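Local coordinates for protein exodeoxyribonuclease III (Neisseria meningitidis, PDB 2JC4) that probably degrades double-stranded DNA from its 3' ends as a metal-dependent repair exonuclease of the AP/ExoA family, at residues A[45-50]-A[66-71]; A[78-83]-A[128-133]; A[89-94]-A[121-126]. All blocks are in the same frame, centred on the assembly; numbering follows the deposited sequence. Where two conformers were deposited one is given.

Interaction 1. Residues A[45-50]-A[66-71]; sequences AALQMM and AIVSRS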
ATOM      1  N   ALA A  45     -16.885  14.027   4.036  1.00 22.31           N
ATOM      2  CA  ALA A  45     -18.300  14.123   3.644  1.00 22.47           C
ATOM      3  C   ALA A  45     -18.569  13.450   2.294  1.00 22.24           C
ATOM      4  O   ALA A  45     -19.532  12.729   2.170  1.00 23.75           O
ATOM      5  CB  ALA A  45     -18.780  15.602   3.633  1.00 23.27           C
ATOM      6  N   ALA A  46     -17.730  13.685   1.287  1.00 21.18           N
ATOM      7  CA  ALA A  46     -17.946  13.080  -0.035  1.00 20.92           C
ATOM      8  C   ALA A  46     -17.998  11.555  -0.007  1.00 20.89           C
ATOM      9  O   ALA A  46     -18.757  10.955  -0.772  1.00 20.93           O
ATOM     10  CB  ALA A  46     -16.902  13.555  -1.051  1.00 19.54           C
ATOM     11  N   LEU A  47     -17.196  10.928   0.860  1.00 20.12           N
ATOM     12  CA  LEU A  47     -17.159   9.462   0.932  1.00 19.82           C
ATOM     13  C   LEU A  47     -18.179   8.901   1.913  1.00 19.72           C
ATOM     14  O   LEU A  47     -18.807   7.868   1.649  1.00 19.27           O
ATOM     15  CB  LEU A  47     -15.768   8.986   1.342  1.00 19.91           C
ATOM     16  CG  LEU A  47     -14.642   9.397   0.397  1.00 18.85           C
ATOM     17  CD1 LEU A  47     -13.253   9.078   0.998  1.00 22.28           C
ATOM     18  CD2 LEU A  47     -14.812   8.727  -0.961  1.00 19.85           C
ATOM     19  N   GLN A  48     -18.299   9.559   3.067  1.00 19.53           N
ATOM     20  CA  GLN A  48     -19.299   9.203   4.070  1.00 20.00           C
ATOM     21  C   GLN A  48     -20.715   9.277   3.490  1.00 20.51           C
ATOM     22  O   GLN A  48     -21.550   8.419   3.777  1.00 20.50           O
ATOM     23  CB  GLN A  48     -19.140  10.086   5.318  1.00 20.52           C
ATOM     24  CG  GLN A  48     -17.784   9.820   6.032  1.00 21.70           C
ATOM     25  CD  GLN A  48     -17.470  10.752   7.198  1.00 26.68           C
ATOM     26  OE1 GLN A  48     -16.854  10.330   8.200  1.00 29.33           O
ATOM     27  NE2 GLN A  48     -17.862  12.019   7.074  1.00 25.61           N
ATOM     28  N   MET A  49     -20.959  10.292   2.656  1.00 20.34           N
ATOM     29  CA  MET A  49     -22.272  10.488   2.052  1.00 21.27           C
ATOM     30  C   MET A  49     -22.568   9.420   1.039  1.00 20.76           C
ATOM     31  O   MET A  49     -23.718   9.291   0.588  1.00 19.97           O
ATOM     32  CB  MET A  49     -22.418  11.898   1.464  1.00 21.45           C
ATOM     33  CG  MET A  49     -22.539  12.934   2.582  1.00 25.14           C
ATOM     34  SD  MET A  49     -22.766  14.651   2.014  1.00 33.18           S
ATOM     35  CE  MET A  49     -24.200  14.492   0.962  1.00 33.75           C
ATOM     36  N   MET A  50     -21.542   8.631   0.694  1.00 19.21           N
ATOM     37  CA  MET A  50     -21.704   7.489  -0.185  0.50 19.27           C
ATOM     38  C   MET A  50     -21.910   6.201   0.618  1.00 19.23           C
ATOM     39  O   MET A  50     -22.057   5.138   0.055  1.00 20.28           O
ATOM     40  CB  MET A  50     -20.485   7.343  -1.095  0.50 19.40           C
ATOM     41  CG  MET A  50     -20.501   8.253  -2.321  0.50 18.31           C
ATOM     42  SD  MET A  50     -19.003   8.143  -3.344  0.50 20.05           S
ATOM     43  CE  MET A  50     -19.216   6.603  -4.252  0.50 15.81           C
ATOM     44  N   ALA A  66      -5.219   6.516   4.475  1.00 10.52           N
ATOM     45  CA  ALA A  66      -6.614   6.406   4.918  1.00 10.99           C
ATOM     46  C   ALA A  66      -7.092   4.977   4.791  1.00 11.18           C
ATOM     47  O   ALA A  66      -6.563   4.239   3.981  1.00 11.27           O
ATOM     48  CB  ALA A  66      -7.517   7.344   4.078  1.00 10.73           C
ATOM     49  N   ILE A  67      -8.095   4.604   5.588  1.00 12.53           N
ATOM     50  CA  ILE A  67      -8.796   3.305   5.467  1.00 12.74           C
ATOM     51  C   ILE A  67     -10.281   3.602   5.274  1.00 13.13           C
ATOM     52  O   ILE A  67     -10.885   4.348   6.056  1.00 13.20           O
ATOM     53  CB  ILE A  67      -8.605   2.386   6.686  1.00 13.20           C
ATOM     54  CG1 ILE A  67      -7.129   2.007   6.861  1.00 12.10           C
ATOM     55  CG2 ILE A  67      -9.479   1.157   6.550  1.00 13.25           C
ATOM     56  CD1 ILE A  67      -6.800   1.377   8.199  1.00 13.01           C
ATOM     57  N   VAL A  68     -10.849   3.041   4.222  1.00 12.95           N
ATOM     58  CA  VAL A  68     -12.240   3.363   3.851  1.00 15.09           C
ATOM     59  C   VAL A  68     -12.980   2.036   3.758  1.00 15.29           C
ATOM     60  O   VAL A  68     -12.499   1.114   3.093  1.00 15.42           O
ATOM     61  CB  VAL A  68     -12.284   4.088   2.504  1.00 14.65           C
ATOM     62  CG1 VAL A  68     -13.718   4.415   2.123  1.00 16.33           C
ATOM     63  CG2 VAL A  68     -11.384   5.342   2.513  1.00 14.88           C
ATOM     64  N   SER A  69     -14.113   1.903   4.454  1.00 15.34           N
ATOM     65  CA  SER A  69     -14.760   0.598   4.520  1.00 16.07           C
ATOM     66  C   SER A  69     -16.257   0.718   4.771  1.00 17.37           C
ATOM     67  O   SER A  69     -16.708   1.704   5.340  1.00 16.54           O
ATOM     68  CB  SER A  69     -14.115  -0.258   5.625  1.00 16.02           C
ATOM     69  OG  SER A  69     -14.068   0.453   6.865  1.00 17.80           O
ATOM     70  N   ARG A  70     -17.032  -0.268   4.335  1.00 19.51           N
ATOM     71  CA  ARG A  70     -18.461  -0.197   4.662  1.00 21.53           C
ATOM     72  C   ARG A  70     -18.711  -0.648   6.101  1.00 22.38           C
ATOM     73  O   ARG A  70     -19.687  -0.209   6.713  1.00 21.85           O
ATOM     74  CB  ARG A  70     -19.373  -0.840   3.606  1.00 22.96           C
ATOM     75  CG  ARG A  70     -19.606   0.170   2.440  1.00 27.42           C
ATOM     76  CD  ARG A  70     -20.961   0.119   1.772  1.00 34.73           C
ATOM     77  NE  ARG A  70     -21.957   0.919   2.482  1.00 37.58           N
ATOM     78  CZ  ARG A  70     -23.103   1.319   1.946  1.00 39.44           C
ATOM     79  NH1 ARG A  70     -23.370   1.020   0.676  1.00 41.63           N
ATOM     80  NH2 ARG A  70     -23.971   2.027   2.671  1.00 38.53           N
ATOM     81  N   SER A  71     -17.805  -1.465   6.643  1.00 21.97           N
ATOM     82  CA  SER A  71     -17.761  -1.732   8.097  1.00 23.15           C
ATOM     83  C   SER A  71     -17.046  -0.612   8.889  1.00 23.02           C
ATOM     84  O   SER A  71     -16.082  -0.028   8.419  1.00 23.07           O
ATOM     85  CB  SER A  71     -17.082  -3.073   8.364  1.00 23.07           C
ATOM     86  OG  SER A  71     -17.929  -4.134   7.948  1.00 26.72           O
TER
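Leu47 and Val68 meet where the short helix 44-48 lies against strand 65-69, on the outer face of one of the two sheets in the alpha/beta sandwich of the DNase I-like fold. The contact is slight: about 102 Å² is buried, counting both sides. Along 66-71, Ala66 comes first and packs on Phe42 and Trp56 beside the contact. Its backbone bonds to Leu32 on the neighbouring strand. Ile67 bonds to Val55 on the other flank, and its side chain packs on Ile92 and Ala94 of the second sheet. Val68 turns back toward the helix. Its CG2 meets Leu47 CD1 at 4.4 Å, a loose apolar touch between two branch ends. CG of Leu47 lies anti to the carbonyl carbon (chi1 -60°), and chi2 of 171° then carries CD1 of Leu47 toward the strand. Leu15 and Leu22 of helix 11-23 and Cys54 also touch Leu47, so the pair belongs to a larger apolar cluster. Ser69 ends the strand with a backbone bond to His53. Arg70 then lies at the exposed margin. Met50 O sits over one face of its guanidinium, 4.3 Å above the plane and displaced toward the rim. The nearest atom pair there is Met50 O and Arg70 NH1 at 4.4 Å, too far for a direct bond. Ser71 OG bonds to Ser97 OG, which links the strand end to the region after strand 91-96. The turn leaving the strand is pinned at Ser71, whose O accepts a bond from Ser69 OG at 2.6 Å in the carbonyl plane.

Interaction 2. Residues A[78-83]-A[128-133]; sequences FGLPAL and TEFVRD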
ATOM      1  N   PHE A  78      -2.454   4.879  15.118  1.00 15.91           N
ATOM      2  CA  PHE A  78      -1.700   5.822  14.274  1.00 15.69           C
ATOM      3  C   PHE A  78      -0.242   5.667  14.533  1.00 15.71           C
ATOM      4  O   PHE A  78       0.188   5.615  15.696  1.00 15.81           O
ATOM      5  CB  PHE A  78      -2.103   7.289  14.532  1.00 16.19           C
ATOM      6  CG  PHE A  78      -3.553   7.577  14.210  1.00 17.22           C
ATOM      7  CD1 PHE A  78      -3.939   7.931  12.918  1.00 17.92           C
ATOM      8  CD2 PHE A  78      -4.530   7.466  15.194  1.00 16.46           C
ATOM      9  CE1 PHE A  78      -5.286   8.203  12.632  1.00 16.94           C
ATOM     10  CE2 PHE A  78      -5.872   7.702  14.902  1.00 19.10           C
ATOM     11  CZ  PHE A  78      -6.241   8.072  13.619  1.00 17.77           C
ATOM     12  N   GLY A  79       0.533   5.620  13.454  1.00 15.70           N
ATOM     13  CA  GLY A  79       1.980   5.746  13.541  1.00 16.06           C
ATOM     14  C   GLY A  79       2.659   4.490  14.038  1.00 16.24           C
ATOM     15  O   GLY A  79       2.043   3.395  14.075  1.00 16.57           O
ATOM     16  N   LEU A  80       3.916   4.669  14.466  1.00 15.50           N
ATOM     17  CA  LEU A  80       4.780   3.565  14.908  1.00 15.12           C
ATOM     18  C   LEU A  80       5.345   3.829  16.306  1.00 15.24           C
ATOM     19  O   LEU A  80       6.055   4.861  16.519  1.00 15.33           O
ATOM     20  CB  LEU A  80       5.955   3.359  13.927  1.00 15.14           C
ATOM     21  CG  LEU A  80       5.581   3.011  12.480  1.00 14.09           C
ATOM     22  CD1 LEU A  80       6.766   3.237  11.548  1.00 13.52           C
ATOM     23  CD2 LEU A  80       4.992   1.581  12.395  1.00 14.75           C
ATOM     24  N   PRO A  81       5.049   2.921  17.265  1.00 15.73           N
ATOM     25  CA  PRO A  81       5.582   3.080  18.644  1.00 16.27           C
ATOM     26  C   PRO A  81       7.100   3.211  18.769  1.00 17.25           C
ATOM     27  O   PRO A  81       7.590   3.899  19.683  1.00 17.28           O
ATOM     28  CB  PRO A  81       5.122   1.795  19.348  1.00 16.49           C
ATOM     29  CG  PRO A  81       3.801   1.472  18.655  1.00 16.11           C
ATOM     30  CD  PRO A  81       4.145   1.753  17.171  1.00 15.29           C
ATOM     31  N   ALA A  82       7.844   2.538  17.893  1.00 16.88           N
ATOM     32  CA  ALA A  82       9.298   2.629  17.908  1.00 18.08           C
ATOM     33  C   ALA A  82       9.815   3.885  17.213  1.00 18.94           C
ATOM     34  O   ALA A  82      11.004   4.148  17.243  1.00 20.12           O
ATOM     35  CB  ALA A  82       9.950   1.361  17.289  1.00 18.25           C
ATOM     36  N   LEU A  83       8.942   4.647  16.567  1.00 19.30           N
ATOM     37  CA  LEU A  83       9.323   5.926  15.961  1.00 20.01           C
ATOM     38  C   LEU A  83       8.223   6.950  16.266  1.00 20.55           C
ATOM     39  O   LEU A  83       7.577   7.512  15.342  1.00 20.17           O
ATOM     40  CB  LEU A  83       9.551   5.740  14.452  1.00 21.04           C
ATOM     41  CG  LEU A  83      10.522   6.673  13.726  1.00 22.61           C
ATOM     42  CD1 LEU A  83      11.974   6.531  14.221  1.00 23.28           C
ATOM     43  CD2 LEU A  83      10.424   6.368  12.232  1.00 22.77           C
ATOM     44  N   THR A 128       8.686  -3.055  11.193  1.00 13.30           N
ATOM     45  CA  THR A 128       8.834  -4.487  11.478  1.00 14.65           C
ATOM     46  C   THR A 128       8.433  -4.795  12.933  1.00 14.25           C
ATOM     47  O   THR A 128       7.716  -5.767  13.214  1.00 14.56           O
ATOM     48  CB  THR A 128      10.292  -4.941  11.182  1.00 14.53           C
ATOM     49  OG1 THR A 128      10.616  -4.544   9.845  1.00 15.18           O
ATOM     50  CG2 THR A 128      10.394  -6.441  11.230  1.00 13.35           C
ATOM     51  N   GLU A 129       8.879  -3.940  13.836  1.00 15.31           N
ATOM     52  CA  GLU A 129       8.590  -4.103  15.271  1.00 16.61           C
ATOM     53  C   GLU A 129       7.081  -3.991  15.547  1.00 14.47           C
ATOM     54  O   GLU A 129       6.486  -4.783  16.282  1.00 15.35           O
ATOM     55  CB  GLU A 129       9.388  -3.050  16.064  1.00 17.17           C
ATOM     56  CG  GLU A 129       9.965  -3.589  17.333  1.00 24.55           C
ATOM     57  CD  GLU A 129      10.548  -2.486  18.197  1.00 31.41           C
ATOM     58  OE1 GLU A 129       9.837  -2.019  19.118  1.00 34.41           O
ATOM     59  OE2 GLU A 129      11.690  -2.072  17.919  1.00 33.30           O
ATOM     60  N   PHE A 130       6.447  -3.010  14.949  1.00 13.66           N
ATOM     61  CA  PHE A 130       5.022  -2.814  15.167  1.00 12.71           C
ATOM     62  C   PHE A 130       4.234  -3.990  14.611  1.00 13.41           C
ATOM     63  O   PHE A 130       3.343  -4.532  15.288  1.00 13.75           O
ATOM     64  CB  PHE A 130       4.581  -1.539  14.458  1.00 12.70           C
ATOM     65  CG  PHE A 130       3.098  -1.314  14.463  1.00 14.50           C
ATOM     66  CD1 PHE A 130       2.409  -1.125  15.667  1.00 12.55           C
ATOM     67  CD2 PHE A 130       2.401  -1.217  13.264  1.00 15.96           C
ATOM     68  CE1 PHE A 130       1.038  -0.880  15.685  1.00 16.36           C
ATOM     69  CE2 PHE A 130       1.002  -0.981  13.269  1.00 15.51           C
ATOM     70  CZ  PHE A 130       0.336  -0.780  14.480  1.00 15.64           C
ATOM     71  N   VAL A 131       4.543  -4.356  13.366  1.00 12.28           N
ATOM     72  CA  VAL A 131       3.837  -5.471  12.688  1.00 11.74           C
ATOM     73  C   VAL A 131       4.035  -6.776  13.484  1.00 11.81           C
ATOM     74  O   VAL A 131       3.066  -7.514  13.746  1.00 11.53           O
ATOM     75  CB  VAL A 131       4.203  -5.616  11.176  1.00 11.89           C
ATOM     76  CG1 VAL A 131       3.444  -6.822  10.570  1.00  9.92           C
ATOM     77  CG2 VAL A 131       3.823  -4.354  10.388  1.00  8.74           C
ATOM     78  N   ARG A 132       5.263  -7.064  13.897  1.00 12.44           N
ATOM     79  CA  ARG A 132       5.535  -8.271  14.708  1.00 13.62           C
ATOM     80  C   ARG A 132       4.605  -8.370  15.975  1.00 14.67           C
ATOM     81  O   ARG A 132       4.037  -9.444  16.316  1.00 15.58           O
ATOM     82  CB  ARG A 132       6.983  -8.237  15.169  1.00 12.95           C
ATOM     83  CG  ARG A 132       7.404  -9.538  15.962  1.00 16.04           C
ATOM     84  CD  ARG A 132       8.852  -9.444  16.516  1.00 19.59           C
ATOM     85  NE  ARG A 132       9.841  -9.396  15.448  1.00 19.88           N
ATOM     86  CZ  ARG A 132      10.695  -8.391  15.234  1.00 25.47           C
ATOM     87  NH1 ARG A 132      10.709  -7.319  16.030  1.00 24.75           N
ATOM     88  NH2 ARG A 132      11.560  -8.468  14.215  1.00 28.05           N
ATOM     89  N   ASP A 133       4.467  -7.241  16.655  1.00 14.63           N
ATOM     90  CA  ASP A 133       3.641  -7.126  17.842  1.00 15.25           C
ATOM     91  C   ASP A 133       2.167  -7.296  17.505  1.00 15.85           C
ATOM     92  O   ASP A 133       1.438  -8.061  18.194  1.00 16.53           O
ATOM     93  CB  ASP A 133       3.905  -5.760  18.490  1.00 16.44           C
ATOM     94  CG  ASP A 133       3.009  -5.472  19.687  1.00 20.70           C
ATOM     95  OD1 ASP A 133       2.906  -6.321  20.589  1.00 26.00           O
ATOM     96  OD2 ASP A 133       2.409  -4.376  19.721  1.00 28.45           O
TER
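Leu80 and Pro81 pack against Phe130 where the loop after strand 76-78 passes over helix 115-135. This is the tight part of the contact. Leu80 CD2 lies 3.8 Å from Phe130 CB and also reaches CD2 of the ring. Pro81 touches a different part of the same ring, with its CD 3.7 Å from Phe130 CD1. As side chains, Leu80 and Phe130 cross at about a right angle, while both contact atoms, Leu80 CD2 and Pro81 CD, meet the ring obliquely. CG of Phe130 is anti to the backbone N (chi1 173°), which swings the ring out from the helix toward the loop. A type I beta turn runs from Leu80 to Leu83 and is closed by Leu83 N bonding to Leu80 O at 2.9 Å. Proline in its second position suits such a turn, and here its ring faces the helix.

The loose side lies at the next residue of the turn. Within 128-133, Ala82 CB meets the carboxylate of the exposed Glu129, at 3.8 Å from OE1 and 3.9 Å from OE2. This is a van der Waals touch at the rim, next to solvent. Ala126 is a further neighbour of Ala82.

His77 stacks on the Phe130 ring. Leu80 continues onto Trp123 and Leu127 of the same helix and onto Val91 of strand 91-96. The loop is thus wedged between helix 115-135 and the edge of the sheet that strands 76-78 and 91-96 begin.

Interaction 3. Residues A[89-94]-A[121-126]; sequences RRVIAA and EQWFAA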
ATOM      1  N   ARG A  89       3.007  11.259   7.992  1.00 12.35           N
ATOM      2  CA  ARG A  89       1.773  10.479   8.148  1.00 12.87           C
ATOM      3  C   ARG A  89       1.810   9.279   7.202  1.00 11.79           C
ATOM      4  O   ARG A  89       1.461   9.396   6.047  1.00  9.81           O
ATOM      5  CB  ARG A  89       0.561  11.378   7.916  1.00 13.66           C
ATOM      6  CG  ARG A  89       0.489  12.571   8.895  1.00 12.37           C
ATOM      7  CD  ARG A  89       0.753  12.111  10.354  1.00 15.35           C
ATOM      8  NE  ARG A  89       0.272  13.096  11.342  1.00 18.23           N
ATOM      9  CZ  ARG A  89       0.748  13.229  12.587  1.00 22.29           C
ATOM     10  NH1 ARG A  89       1.739  12.451  13.050  1.00 19.92           N
ATOM     11  NH2 ARG A  89       0.236  14.173  13.390  1.00 23.51           N
ATOM     12  N   ARG A  90       2.238   8.125   7.731  1.00 11.22           N
ATOM     13  CA  ARG A  90       2.584   6.952   6.868  1.00 11.51           C
ATOM     14  C   ARG A  90       1.978   5.632   7.263  1.00 12.35           C
ATOM     15  O   ARG A  90       2.027   4.689   6.475  1.00 12.35           O
ATOM     16  CB  ARG A  90       4.087   6.750   6.871  1.00 11.43           C
ATOM     17  CG  ARG A  90       4.818   7.864   6.132  1.00 11.79           C
ATOM     18  CD  ARG A  90       6.270   7.593   6.152  1.00 11.08           C
ATOM     19  NE  ARG A  90       7.008   8.594   5.370  1.00 12.35           N
ATOM     20  CZ  ARG A  90       7.165   8.556   4.043  1.00 14.67           C
ATOM     21  NH1 ARG A  90       6.558   7.592   3.327  1.00 14.76           N
ATOM     22  NH2 ARG A  90       7.888   9.508   3.431  1.00 12.24           N
ATOM     23  N   VAL A  91       1.447   5.535   8.496  1.00 12.80           N
ATOM     24  CA  VAL A  91       0.937   4.236   9.010  1.00 12.33           C
ATOM     25  C   VAL A  91      -0.396   4.477   9.741  1.00 12.99           C
ATOM     26  O   VAL A  91      -0.486   5.290  10.680  1.00 11.60           O
ATOM     27  CB  VAL A  91       1.946   3.582   9.993  1.00 12.58           C
ATOM     28  CG1 VAL A  91       1.454   2.194  10.497  1.00 13.64           C
ATOM     29  CG2 VAL A  91       3.347   3.461   9.377  1.00 12.06           C
ATOM     30  N   ILE A  92      -1.427   3.777   9.293  1.00 12.72           N
ATOM     31  CA  ILE A  92      -2.684   3.747  10.018  1.00 12.70           C
ATOM     32  C   ILE A  92      -3.157   2.304  10.033  1.00 13.34           C
ATOM     33  O   ILE A  92      -3.033   1.583   9.035  1.00 13.03           O
ATOM     34  CB  ILE A  92      -3.748   4.708   9.369  1.00 13.07           C
ATOM     35  CG1 ILE A  92      -4.988   4.817  10.277  1.00 13.94           C
ATOM     36  CG2 ILE A  92      -4.112   4.305   7.898  1.00 12.46           C
ATOM     37  CD1 ILE A  92      -5.956   5.935   9.854  1.00 13.76           C
ATOM     38  N   ALA A  93      -3.675   1.868  11.174  1.00 13.44           N
ATOM     39  CA  ALA A  93      -4.199   0.501  11.291  1.00 13.36           C
ATOM     40  C   ALA A  93      -5.592   0.512  11.918  1.00 13.21           C
ATOM     41  O   ALA A  93      -5.935   1.410  12.678  1.00 12.92           O
ATOM     42  CB  ALA A  93      -3.249  -0.388  12.114  1.00 11.94           C
ATOM     43  N   ALA A  94      -6.386  -0.500  11.622  1.00 12.84           N
ATOM     44  CA  ALA A  94      -7.680  -0.604  12.272  1.00 13.87           C
ATOM     45  C   ALA A  94      -8.158  -2.015  12.043  1.00 14.49           C
ATOM     46  O   ALA A  94      -7.662  -2.678  11.148  1.00 15.11           O
ATOM     47  CB  ALA A  94      -8.663   0.382  11.693  1.00 13.38           C
ATOM     48  N   GLU A 121      15.643   3.142   6.174  1.00 12.08           N
ATOM     49  CA  GLU A 121      16.126   2.000   6.965  1.00 13.59           C
ATOM     50  C   GLU A 121      15.532   2.019   8.364  1.00 13.78           C
ATOM     51  O   GLU A 121      15.046   1.009   8.841  1.00 13.66           O
ATOM     52  CB  GLU A 121      17.662   2.004   7.034  1.00 14.81           C
ATOM     53  CG  GLU A 121      18.290   0.855   7.844  1.00 16.54           C
ATOM     54  CD  GLU A 121      19.810   0.970   7.916  1.00 22.43           C
ATOM     55  OE1 GLU A 121      20.380   2.023   7.581  1.00 22.65           O
ATOM     56  OE2 GLU A 121      20.435  -0.024   8.300  1.00 26.43           O
ATOM     57  N   GLN A 122      15.578   3.174   9.030  1.00 13.99           N
ATOM     58  CA  GLN A 122      15.142   3.231  10.436  1.00 14.72           C
ATOM     59  C   GLN A 122      13.622   3.042  10.505  1.00 13.97           C
ATOM     60  O   GLN A 122      13.095   2.454  11.463  1.00 14.14           O
ATOM     61  CB  GLN A 122      15.511   4.589  11.040  1.00 15.46           C
ATOM     62  CG  GLN A 122      17.026   4.964  10.944  1.00 21.56           C
ATOM     63  CD  GLN A 122      17.313   6.461  11.259  1.00 27.46           C
ATOM     64  OE1 GLN A 122      16.587   7.374  10.826  1.00 30.72           O
ATOM     65  NE2 GLN A 122      18.389   6.703  12.012  1.00 30.98           N
ATOM     66  N   TRP A 123      12.931   3.595   9.515  1.00 12.83           N
ATOM     67  CA  TRP A 123      11.474   3.562   9.435  1.00 12.45           C
ATOM     68  C   TRP A 123      11.020   2.095   9.216  1.00 12.83           C
ATOM     69  O   TRP A 123      10.111   1.595   9.886  1.00 10.99           O
ATOM     70  CB  TRP A 123      10.988   4.516   8.321  1.00 11.83           C
ATOM     71  CG  TRP A 123       9.504   4.660   8.270  1.00 13.01           C
ATOM     72  CD1 TRP A 123       8.736   5.619   8.895  1.00 12.89           C
ATOM     73  CD2 TRP A 123       8.604   3.803   7.592  1.00 12.35           C
ATOM     74  NE1 TRP A 123       7.400   5.408   8.616  1.00 13.48           N
ATOM     75  CE2 TRP A 123       7.298   4.281   7.841  1.00 14.75           C
ATOM     76  CE3 TRP A 123       8.763   2.651   6.826  1.00 14.14           C
ATOM     77  CZ2 TRP A 123       6.169   3.653   7.335  1.00 12.65           C
ATOM     78  CZ3 TRP A 123       7.627   2.037   6.313  1.00 13.54           C
ATOM     79  CH2 TRP A 123       6.359   2.548   6.563  1.00 13.87           C
ATOM     80  N   PHE A 124      11.653   1.391   8.282  1.00 12.04           N
ATOM     81  CA  PHE A 124      11.313  -0.032   8.106  1.00 11.94           C
ATOM     82  C   PHE A 124      11.568  -0.904   9.350  1.00 12.62           C
ATOM     83  O   PHE A 124      10.804  -1.864   9.624  1.00 13.09           O
ATOM     84  CB  PHE A 124      12.011  -0.601   6.870  1.00 12.60           C
ATOM     85  CG  PHE A 124      11.181  -0.482   5.612  1.00 11.39           C
ATOM     86  CD1 PHE A 124      11.244   0.671   4.812  1.00  9.37           C
ATOM     87  CD2 PHE A 124      10.313  -1.507   5.253  1.00 11.74           C
ATOM     88  CE1 PHE A 124      10.481   0.811   3.664  1.00  8.37           C
ATOM     89  CE2 PHE A 124       9.522  -1.386   4.084  1.00 12.57           C
ATOM     90  CZ  PHE A 124       9.614  -0.244   3.282  1.00  9.44           C
ATOM     91  N   ALA A 125      12.641  -0.590  10.082  1.00 12.31           N
ATOM     92  CA  ALA A 125      12.963  -1.305  11.319  1.00 13.68           C
ATOM     93  C   ALA A 125      11.822  -1.083  12.294  1.00 12.43           C
ATOM     94  O   ALA A 125      11.388  -2.015  12.995  1.00 13.23           O
ATOM     95  CB  ALA A 125      14.258  -0.768  11.920  1.00 13.70           C
ATOM     96  N   ALA A 126      11.352   0.162  12.364  1.00 12.67           N
ATOM     97  CA  ALA A 126      10.246   0.493  13.277  1.00 12.72           C
ATOM     98  C   ALA A 126       8.945  -0.192  12.823  1.00 13.22           C
ATOM     99  O   ALA A 126       8.154  -0.664  13.640  1.00 13.82           O
ATOM    100  CB  ALA A 126      10.060   2.003  13.402  1.00 12.44           C
TER
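The packing of Arg90 and Val91 on Trp123 joins the start of strand 91-96 to helix 115-135, close to the predicted active site around Tyr105. All three residues are buried. Val91 CG2 reaches Trp123 CZ2 at 3.5 Å, an intimate apolar contact with the six-membered part of the indole. The aliphatic part of Arg90 crosses the indole at a slant. Its CD is 3.5 Å from Trp123 NE1, and its CB is 3.8 Å from Trp123 CZ2. With chi1 at -174° the indole reaches out from the helix to meet the strand. The Arg90 chain is extended from CG to NE and carries the guanidinium over the five-membered ring, though high above it. The guanidinium plane is turned 69° from that of the ring. With Arg90 CZ 5.8 Å from the centroid of the five-membered ring, any cation-pi attraction is weak. The polar end is held by other groups. NH2 bonds to Gln88 OE1, NH1 to the backbone O of Tyr105, and NE makes a weak bond to Tyr119 OH. The bonds to Gln88 and Tyr105 would restrain its rotation. Tyr119 also meets the Trp123 ring, with planes at about 75°. On the helix itself, Trp123 CZ3 sits over the centre of the Phe124 ring, 4.0 Å above it. The Arg90 side chain comes within about 6 Å of a bound dihydrogenphosphate ion. A helix packed on the outer face of a sheet, next to the catalytic end of the strands, is characteristic of the DNase I-like alpha/beta sandwich.

Overall arrangement
From the N terminus, interaction 1 comes first. It closes a short loop that holds strand 53-57 and brings helix 44-48 onto the first sheet. Interaction 2 opens later, after strand 76-78, and closes a long loop when the chain reaches the later part of helix 115-135. Interaction 3 is nested inside that loop and uses an earlier part of the same helix. Interactions 2 and 3 have centres 6 Å apart and meet where Leu80 and Leu83 pack on Trp123; Gly79 N and Val91 O probably hydrogen-bond between them. Interaction 1 touches interaction 3 across the sandwich, where Ile67 meets the 92-94 backbone. Together they tie helix 44-48 to the first sheet and helix 115-135 to the second.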